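PDB 4B7H: catalase from Corynebacterium glutamicum, which breaks hydrogen peroxide down to water and oxygen at a haem group, and is inhibited by nitric oxide. Local coordinates for residues E79-E84 / G98-L103. Residues are numbered along the deposited sequence; the frame is centred on the assembly and turned at random.
Sequences ELHITE and GKVTPL
Val100 packs against the imidazole of His81, its CG1 lying over one ring face in a CH-pi contact 3.9 Å from the ring centroid, while CG2 comes within 3.6 Å of ND1. Both side chains rise from a non-hydrogen-bonded pair of an antiparallel sheet and point the same way. The valine's CG1 sits anti to its backbone N (chi1 179°), which brings that methyl over the imidazole. At the ring's edge, His81 NE2 donates to Glu79 OE1 over 2.8 Å, meeting the anti lone pair of the carboxylate almost in the ring plane; Glu79 OE2 is taken by Ala5 N and Asn313 ND2. Tyr309 of strand 305-314 stacks with the same imidazole.

Behind these side chains, Leu80 and Thr101 form a hydrogen-bonded pair: Leu80 N reaches Thr101 O at 2.8 Å, nearly straight at 174°, and Thr101 N returns to Leu80 O. On the other face of the sheet, their side chains touch Phe130 of strand 125-132 and Leu94 of the connecting loop. Toward that loop, Ile82 N binds Lys99 O at 3.0 Å and Ile82 CG1 rests on Lys99 CB, whereas Lys99 NZ leads off to a salt bridge with Asp93. Beyond that, a water accepts from Gly98 N and donates to Glu84 O, bridging the two segments just beyond the paired strands. At the far end Leu103 CD2 lies 3.6 Å from Glu79 C.

These neighbouring strands belong to the antiparallel beta-barrel of the catalase fold. The bond from NE2, with methyl and tyrosine packing, fixes the imidazole's rotation, and the carboxylate would be expected to favour a proton on NE2.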
loop_
_atom_site.group_PDB
_atom_site.type_symbol
_atom_site.label_atom_id
_atom_site.label_comp_id
_atom_site.label_asym_id
_atom_site.label_seq_id
_atom_site.Cartn_x
_atom_site.Cartn_y
_atom_site.Cartn_z
ATOM N N GLU A 79 -6.183 23.447 24.976
ATOM C CA GLU A 79 -7.557 23.689 25.421
ATOM C C GLU A 79 -8.124 24.938 24.774
ATOM O O GLU A 79 -7.444 25.977 24.706
ATOM C CB GLU A 79 -7.597 23.867 26.949
ATOM C CG GLU A 79 -6.958 22.728 27.725
ATOM C CD GLU A 79 -6.775 23.016 29.202
ATOM O OE1 GLU A 79 -7.241 24.072 29.691
ATOM O OE2 GLU A 79 -6.155 22.175 29.887
ATOM N N LEU A 80 -9.374 24.840 24.322
ATOM C CA LEU A 80 -10.149 25.996 23.882
ATOM C C LEU A 80 -11.091 26.414 25.008
ATOM O O LEU A 80 -11.842 25.587 25.524
ATOM C CB LEU A 80 -10.975 25.633 22.644
ATOM C CG LEU A 80 -12.015 26.657 22.174
ATOM C CD1 LEU A 80 -11.328 27.907 21.646
ATOM C CD2 LEU A 80 -12.930 26.043 21.122
ATOM N N HIS A 81 -11.053 27.693 25.379
ATOM C CA HIS A 81 -11.929 28.229 26.422
ATOM C C HIS A 81 -12.845 29.322 25.862
ATOM O O HIS A 81 -12.369 30.343 25.366
ATOM C CB HIS A 81 -11.094 28.822 27.562
ATOM C CG HIS A 81 -10.307 27.809 28.329
ATOM N ND1 HIS A 81 -10.637 27.428 29.612
ATOM C CD2 HIS A 81 -9.202 27.099 27.997
ATOM C CE1 HIS A 81 -9.771 26.524 30.037
ATOM N NE2 HIS A 81 -8.894 26.303 29.074
ATOM N N ILE A 82 -14.157 29.123 25.951
ATOM C CA ILE A 82 -15.104 30.149 25.514
ATOM C C ILE A 82 -15.339 31.169 26.631
ATOM O O ILE A 82 -15.591 30.794 27.779
ATOM C CB ILE A 82 -16.438 29.518 25.075
ATOM C CG1 ILE A 82 -16.187 28.441 24.015
ATOM C CG2 ILE A 82 -17.399 30.576 24.566
ATOM C CD1 ILE A 82 -15.376 28.922 22.809
ATOM N N THR A 83 -15.251 32.458 26.297
ATOM C CA THR A 83 -15.417 33.524 27.291
ATOM C C THR A 83 -16.507 34.542 26.923
ATOM O O THR A 83 -16.813 35.446 27.707
ATOM C CB THR A 83 -14.088 34.282 27.560
ATOM O OG1 THR A 83 -13.655 34.948 26.365
ATOM C CG2 THR A 83 -12.995 33.328 28.042
ATOM N N GLU A 84 -17.076 34.399 25.731
ATOM C CA GLU A 84 -18.146 35.276 25.268
ATOM C C GLU A 84 -19.383 34.455 24.928
ATOM O O GLU A 84 -19.313 33.231 24.859
ATOM C CB GLU A 84 -17.688 36.048 24.032
ATOM C CG GLU A 84 -16.527 36.983 24.288
ATOM C CD GLU A 84 -16.952 38.242 25.024
ATOM O OE1 GLU A 84 -17.991 38.831 24.655
ATOM O OE2 GLU A 84 -16.250 38.636 25.976
ATOM N N GLY A 98 -18.986 29.231 28.188
ATOM C CA GLY A 98 -18.274 28.481 29.204
ATOM C C GLY A 98 -17.609 27.184 28.774
ATOM O O GLY A 98 -16.905 26.575 29.579
ATOM N N LYS A 99 -17.816 26.750 27.529
ATOM C CA LYS A 99 -17.294 25.454 27.081
ATOM C C LYS A 99 -15.768 25.412 27.092
ATOM O O LYS A 99 -15.109 26.376 26.698
ATOM C CB LYS A 99 -17.818 25.111 25.679
ATOM C CG LYS A 99 -19.302 24.755 25.618
ATOM C CD LYS A 99 -19.563 23.295 25.968
ATOM C CE LYS A 99 -21.051 22.966 25.866
ATOM N NZ LYS A 99 -21.318 21.497 25.912
ATOM N N VAL A 100 -15.219 24.294 27.556
ATOM C CA VAL A 100 -13.783 24.039 27.498
ATOM C C VAL A 100 -13.590 22.764 26.689
ATOM O O VAL A 100 -14.164 21.721 27.017
ATOM C CB VAL A 100 -13.168 23.873 28.905
ATOM C CG1 VAL A 100 -11.671 23.588 28.808
ATOM C CG2 VAL A 100 -13.415 25.122 29.727
ATOM N N THR A 101 -12.790 22.845 25.628
ATOM C CA THR A 101 -12.660 21.732 24.685
ATOM C C THR A 101 -11.191 21.381 24.448
ATOM O O THR A 101 -10.382 22.273 24.205
ATOM C CB THR A 101 -13.311 22.102 23.339
ATOM O OG1 THR A 101 -14.667 22.520 23.563
ATOM C CG2 THR A 101 -13.291 20.921 22.358
ATOM N N PRO A 102 -10.838 20.080 24.516
ATOM C CA PRO A 102 -9.450 19.713 24.193
ATOM C C PRO A 102 -9.130 19.991 22.721
ATOM O O PRO A 102 -10.019 19.901 21.862
ATOM C CB PRO A 102 -9.405 18.199 24.454
ATOM C CG PRO A 102 -10.636 17.884 25.256
ATOM C CD PRO A 102 -11.658 18.899 24.833
ATOM N N LEU A 103 -7.868 20.297 22.431
ATOM C CA LEU A 103 -7.462 20.552 21.063
ATOM C C LEU A 103 -6.113 19.935 20.721
ATOM O O LEU A 103 -5.294 19.641 21.602
ATOM C CB LEU A 103 -7.441 22.062 20.772
ATOM C CG LEU A 103 -6.295 22.892 21.360
ATOM C CD1 LEU A 103 -5.014 22.847 20.520
ATOM C CD2 LEU A 103 -6.748 24.328 21.529
HETATM O O HOH W 1 -18.650 32.180 27.624
#